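Local coordinates for DUF1436 domain-containing protein (Neisseria meningitidis, PDB 2GKP) that is of unknown function but belongs to the CDI immunity family and so probably neutralises a toxin of contact-dependent growth inhibition, at residues A[114-128]-A[155-167]. Sequence-based numbering, arbitrary orientation. Where two conformers were deposited one is given.
Sequences VDIWLHNGCLKISPS and IGAGLKLALSRCR. With EDO (1,2-ethanediol), chain C.
Arg165, whose CB meets Pro127 CB and CG, carries Leu161 CG over one face of its guanidinium, toward the rim, and gives NH1 to the carbonyl of Asp142; the guanidinium of Arg167 has Ser164 C in plane at its edge, where NH1 bonds both Ser164 O and Cys166 O. A β-hairpin, strands 114-119 and 122-126, here packs on the C-terminal helix. Asn120 and Gly121, central in the type I' turn from His119 to Cys122, both have positive phi, which asparagine and glycine tolerate well. Strand 122-126 runs at 30° to the helix, their axes 8.3 Å apart, and alternate residues Leu123 and Ile125 point inward. Ile125 sets CG2 anti to its backbone N, pressing it to 3.6 Å from Ala162 CB; the small alanine permits this close approach. The Leu159 side chain crosses Ile125 and Ile116 at about a right angle, with CD2 3.8 Å from Ile116 CG1, while Leu123 CD1 touches Ile155 CD1 at the helix's earlier end. Val114 CG2 lies 3.7 Å from Cys166 SG, a compact, polarisable group suited to this apolar site and also the acceptor of a weak bond from Ser128 N (3.5 Å). Beyond it, Arg167 N donates to Ser128 O at 3.0 Å, in the carbonyl plane and nearly straight (164°).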
loop_
_atom_site.group_PDB
_atom_site.type_symbol
_atom_site.label_atom_id
_atom_site.label_comp_id
_atom_site.label_asym_id
_atom_site.label_seq_id
_atom_site.Cartn_x
_atom_site.Cartn_y
_atom_site.Cartn_z
ATOM N N VAL A 114 4.981 -1.822 3.614
ATOM C CA VAL A 114 4.190 -2.952 4.060
ATOM C C VAL A 114 3.108 -3.150 3.014
ATOM O O VAL A 114 2.537 -2.171 2.531
ATOM C CB VAL A 114 3.565 -2.598 5.457
ATOM C CG1 VAL A 114 2.433 -3.538 5.829
ATOM C CG2 VAL A 114 4.594 -2.575 6.582
ATOM N N ASP A 115 2.805 -4.404 2.679
ATOM C CA ASP A 115 1.707 -4.755 1.760
ATOM C C ASP A 115 0.555 -5.352 2.550
ATOM O O ASP A 115 0.799 -6.033 3.526
ATOM C CB ASP A 115 2.149 -5.800 0.708
ATOM C CG ASP A 115 3.171 -5.270 -0.289
ATOM O OD1 ASP A 115 3.470 -4.053 -0.322
ATOM O OD2 ASP A 115 3.658 -6.106 -1.086
ATOM N N ILE A 116 -0.670 -5.121 2.107
ATOM C CA ILE A 116 -1.831 -5.726 2.812
ATOM C C ILE A 116 -2.680 -6.412 1.771
ATOM O O ILE A 116 -3.030 -5.817 0.728
ATOM C CB ILE A 116 -2.706 -4.651 3.546
ATOM C CG1 ILE A 116 -1.846 -3.857 4.538
ATOM C CG2 ILE A 116 -3.841 -5.328 4.290
ATOM C CD1 ILE A 116 -1.334 -2.511 3.975
ATOM N N TRP A 117 -2.982 -7.695 2.065
ATOM C CA TRP A 117 -3.842 -8.513 1.210
ATOM C C TRP A 117 -5.043 -9.010 2.020
ATOM O O TRP A 117 -4.853 -9.630 3.047
ATOM C CB TRP A 117 -3.047 -9.688 0.648
ATOM C CG TRP A 117 -3.907 -10.715 -0.064
ATOM C CD1 TRP A 117 -4.945 -10.492 -0.935
ATOM C CD2 TRP A 117 -3.775 -12.134 0.047
ATOM N NE1 TRP A 117 -5.448 -11.694 -1.394
ATOM C CE2 TRP A 117 -4.757 -12.712 -0.791
ATOM C CE3 TRP A 117 -2.916 -12.976 0.778
ATOM C CZ2 TRP A 117 -4.895 -14.093 -0.938
ATOM C CZ3 TRP A 117 -3.084 -14.358 0.663
ATOM C CH2 TRP A 117 -4.054 -14.902 -0.213
ATOM N N LEU A 118 -6.252 -8.647 1.576
ATOM C CA LEU A 118 -7.487 -9.145 2.190
ATOM C C LEU A 118 -8.167 -10.155 1.276
ATOM O O LEU A 118 -8.380 -9.887 0.111
ATOM C CB LEU A 118 -8.441 -7.973 2.388
ATOM C CG LEU A 118 -9.860 -8.300 2.915
ATOM C CD1 LEU A 118 -9.793 -8.939 4.288
ATOM C CD2 LEU A 118 -10.664 -7.010 2.971
ATOM N N HIS A 119 -8.551 -11.287 1.847
ATOM C CA HIS A 119 -9.229 -12.334 1.083
ATOM C C HIS A 119 -10.046 -13.158 2.061
ATOM O O HIS A 119 -9.499 -13.661 3.046
ATOM C CB HIS A 119 -8.204 -13.231 0.378
ATOM C CG HIS A 119 -8.826 -14.317 -0.440
ATOM N ND1 HIS A 119 -8.983 -15.605 0.020
ATOM C CD2 HIS A 119 -9.363 -14.287 -1.680
ATOM C CE1 HIS A 119 -9.561 -16.333 -0.922
ATOM N NE2 HIS A 119 -9.816 -15.556 -1.958
ATOM N N ASN A 120 -11.359 -13.241 1.817
ATOM C CA ASN A 120 -12.278 -13.969 2.696
ATOM C C ASN A 120 -12.061 -13.656 4.169
ATOM O O ASN A 120 -11.991 -14.543 5.039
ATOM C CB ASN A 120 -12.185 -15.476 2.428
ATOM C CG ASN A 120 -12.687 -15.852 1.038
ATOM O OD1 ASN A 120 -13.369 -15.073 0.368
ATOM N ND2 ASN A 120 -12.324 -17.054 0.584
ATOM N N GLY A 121 -11.972 -12.357 4.426
ATOM C CA GLY A 121 -11.929 -11.859 5.777
ATOM C C GLY A 121 -10.549 -11.916 6.407
ATOM O O GLY A 121 -10.378 -11.394 7.472
ATOM N N CYS A 122 -9.570 -12.528 5.746
ATOM C CA CYS A 122 -8.248 -12.668 6.310
ATOM C C CYS A 122 -7.351 -11.548 5.811
ATOM O O CYS A 122 -7.249 -11.355 4.606
ATOM C CB CYS A 122 -7.634 -14.001 5.896
ATOM S SG CYS A 122 -6.047 -14.280 6.657
ATOM N N LEU A 123 -6.719 -10.850 6.756
ATOM C CA LEU A 123 -5.771 -9.765 6.428
ATOM C C LEU A 123 -4.337 -10.257 6.590
ATOM O O LEU A 123 -3.915 -10.554 7.720
ATOM C CB LEU A 123 -5.994 -8.564 7.353
ATOM C CG LEU A 123 -7.283 -7.816 7.098
ATOM C CD1 LEU A 123 -7.628 -7.002 8.333
ATOM C CD2 LEU A 123 -7.078 -6.908 5.879
ATOM N N LYS A 124 -3.580 -10.329 5.491
ATOM C CA LYS A 124 -2.161 -10.656 5.536
ATOM C C LYS A 124 -1.372 -9.330 5.409
ATOM O O LYS A 124 -1.442 -8.667 4.365
ATOM C CB LYS A 124 -1.797 -11.620 4.398
ATOM C CG LYS A 124 -0.305 -12.050 4.358
ATOM C CD LYS A 124 -0.084 -13.025 3.220
ATOM C CE LYS A 124 1.357 -13.446 3.048
ATOM N NZ LYS A 124 1.373 -14.440 1.968
ATOM N N ILE A 125 -0.663 -8.963 6.482
ATOM C CA ILE A 125 0.040 -7.672 6.522
ATOM C C ILE A 125 1.536 -7.987 6.533
ATOM O O ILE A 125 2.039 -8.545 7.498
ATOM C CB ILE A 125 -0.382 -6.824 7.744
ATOM C CG1 ILE A 125 -1.930 -6.688 7.836
ATOM C CG2 ILE A 125 0.290 -5.478 7.719
ATOM C CD1 ILE A 125 -2.448 -6.086 9.198
ATOM N N SER A 126 2.219 -7.661 5.443
ATOM C CA SER A 126 3.572 -8.181 5.210
ATOM C C SER A 126 4.607 -7.077 5.201
ATOM O O SER A 126 4.501 -6.135 4.415
ATOM C CB SER A 126 3.651 -8.858 3.849
ATOM O OG SER A 126 2.783 -9.988 3.768
ATOM N N PRO A 127 5.628 -7.210 6.048
ATOM C CA PRO A 127 6.744 -6.261 6.053
ATOM C C PRO A 127 7.672 -6.549 4.869
ATOM O O PRO A 127 7.430 -7.480 4.096
ATOM C CB PRO A 127 7.432 -6.563 7.387
ATOM C CG PRO A 127 7.174 -8.042 7.562
ATOM C CD PRO A 127 5.794 -8.278 7.050
ATOM N N SER A 128 8.745 -5.798 4.739
ATOM C CA SER A 128 9.657 -5.977 3.595
ATOM C C SER A 128 11.022 -5.482 3.957
ATOM O O SER A 128 11.209 -4.835 4.989
ATOM C CB SER A 128 9.167 -5.203 2.371
ATOM O OG SER A 128 9.268 -3.808 2.591
ATOM N N ILE A 155 -6.532 -3.316 13.755
ATOM C CA ILE A 155 -5.857 -3.340 12.468
ATOM C C ILE A 155 -4.708 -2.322 12.445
ATOM O O ILE A 155 -3.596 -2.653 11.999
ATOM C CB ILE A 155 -6.881 -3.202 11.335
ATOM C CG1 ILE A 155 -7.797 -4.438 11.355
ATOM C CG2 ILE A 155 -6.173 -3.102 9.987
ATOM C CD1 ILE A 155 -9.026 -4.294 10.505
ATOM N N GLY A 156 -4.939 -1.115 12.957
ATOM C CA GLY A 156 -3.880 -0.099 13.038
ATOM C C GLY A 156 -2.694 -0.573 13.851
ATOM O O GLY A 156 -1.529 -0.360 13.437
ATOM N N ALA A 157 -2.957 -1.240 14.981
ATOM C CA ALA A 157 -1.882 -1.807 15.788
ATOM C C ALA A 157 -1.061 -2.829 14.995
ATOM O O ALA A 157 0.195 -2.877 15.092
ATOM C CB ALA A 157 -2.395 -2.394 17.148
ATOM N N GLY A 158 -1.744 -3.677 14.236
ATOM C CA GLY A 158 -1.036 -4.697 13.487
ATOM C C GLY A 158 -0.267 -4.073 12.333
ATOM O O GLY A 158 0.811 -4.537 11.981
ATOM N N LEU A 159 -0.774 -2.985 11.775
ATOM C CA LEU A 159 -0.018 -2.276 10.727
ATOM C C LEU A 159 1.283 -1.702 11.259
ATOM O O LEU A 159 2.341 -1.811 10.607
ATOM C CB LEU A 159 -0.855 -1.157 10.100
ATOM C CG LEU A 159 -2.045 -1.726 9.312
ATOM C CD1 LEU A 159 -3.184 -0.721 9.227
ATOM C CD2 LEU A 159 -1.562 -2.109 7.934
ATOM N N LYS A 160 1.204 -1.068 12.434
ATOM C CA LYS A 160 2.390 -0.471 13.042
ATOM C C LYS A 160 3.393 -1.562 13.424
ATOM O O LYS A 160 4.616 -1.374 13.293
ATOM C CB LYS A 160 1.972 0.362 14.267
ATOM C CG LYS A 160 1.289 1.631 13.835
ATOM C CD LYS A 160 1.128 2.609 14.994
ATOM C CE LYS A 160 0.195 3.762 14.649
ATOM N NZ LYS A 160 -0.018 4.671 15.852
ATOM N N LEU A 161 2.888 -2.702 13.872
ATOM C CA LEU A 161 3.726 -3.838 14.202
ATOM C C LEU A 161 4.460 -4.321 12.959
ATOM O O LEU A 161 5.688 -4.568 12.986
ATOM C CB LEU A 161 2.896 -4.975 14.801
ATOM C CG LEU A 161 3.621 -6.270 15.156
ATOM C CD1 LEU A 161 4.753 -6.027 16.184
ATOM C CD2 LEU A 161 2.668 -7.329 15.684
ATOM N N ALA A 162 3.733 -4.455 11.846
ATOM C CA ALA A 162 4.396 -4.899 10.641
ATOM C C ALA A 162 5.445 -3.881 10.187
ATOM O O ALA A 162 6.524 -4.276 9.738
ATOM C CB ALA A 162 3.383 -5.156 9.525
ATOM N N LEU A 163 5.133 -2.582 10.262
ATOM C CA LEU A 163 6.129 -1.563 9.911
ATOM C C LEU A 163 7.394 -1.724 10.779
ATOM O O LEU A 163 8.536 -1.603 10.284
ATOM C CB LEU A 163 5.505 -0.171 10.036
ATOM C CG LEU A 163 6.501 0.959 9.915
ATOM C CD1 LEU A 163 6.975 0.944 8.521
ATOM C CD2 LEU A 163 5.798 2.285 10.202
ATOM N N SER A 164 7.210 -2.001 12.081
ATOM C CA SER A 164 8.367 -2.193 12.968
ATOM C C SER A 164 9.267 -3.359 12.570
ATOM O O SER A 164 10.446 -3.422 12.934
ATOM C CB SER A 164 7.910 -2.326 14.442
ATOM O OG SER A 164 7.427 -3.624 14.695
ATOM N N ARG A 165 8.711 -4.289 11.803
ATOM C CA ARG A 165 9.443 -5.443 11.307
ATOM C C ARG A 165 10.148 -5.194 9.955
ATOM O O ARG A 165 10.947 -6.034 9.510
ATOM C CB ARG A 165 8.505 -6.661 11.198
ATOM C CG ARG A 165 8.040 -7.138 12.581
ATOM C CD ARG A 165 7.050 -8.289 12.436
ATOM N NE ARG A 165 6.561 -8.748 13.725
ATOM C CZ ARG A 165 5.598 -9.654 13.858
ATOM N NH1 ARG A 165 4.994 -10.159 12.774
ATOM N NH2 ARG A 165 5.206 -10.000 15.066
ATOM N N CYS A 166 9.901 -4.050 9.323
ATOM C CA CYS A 166 10.559 -3.758 8.064
ATOM C C CYS A 166 12.025 -3.470 8.284
ATOM O O CYS A 166 12.423 -3.044 9.361
ATOM C CB CYS A 166 9.896 -2.539 7.412
ATOM S SG CYS A 166 8.250 -2.895 6.714
ATOM N N ARG A 167 12.846 -3.721 7.274
ATOM C CA ARG A 167 14.292 -3.545 7.366
ATOM C C ARG A 167 14.804 -2.918 6.107
ATOM O O ARG A 167 14.049 -2.773 5.130
ATOM C CB ARG A 167 14.956 -4.893 7.570
ATOM C CG ARG A 167 14.673 -5.528 8.936
ATOM C CD ARG A 167 15.224 -4.682 10.101
ATOM N NE ARG A 167 15.028 -5.325 11.407
ATOM C CZ ARG A 167 13.961 -5.135 12.193
ATOM N NH1 ARG A 167 12.971 -4.328 11.817
ATOM N NH2 ARG A 167 13.881 -5.780 13.364
ATOM O OXT ARG A 167 15.992 -2.545 6.068
HETATM C C1 EDO C . 5.858 -5.605 1.667
HETATM O O1 EDO C . 5.940 -7.033 1.509
HETATM C C2 EDO C . 6.486 -4.938 0.438
HETATM O O2 EDO C . 5.917 -3.676 0.068
#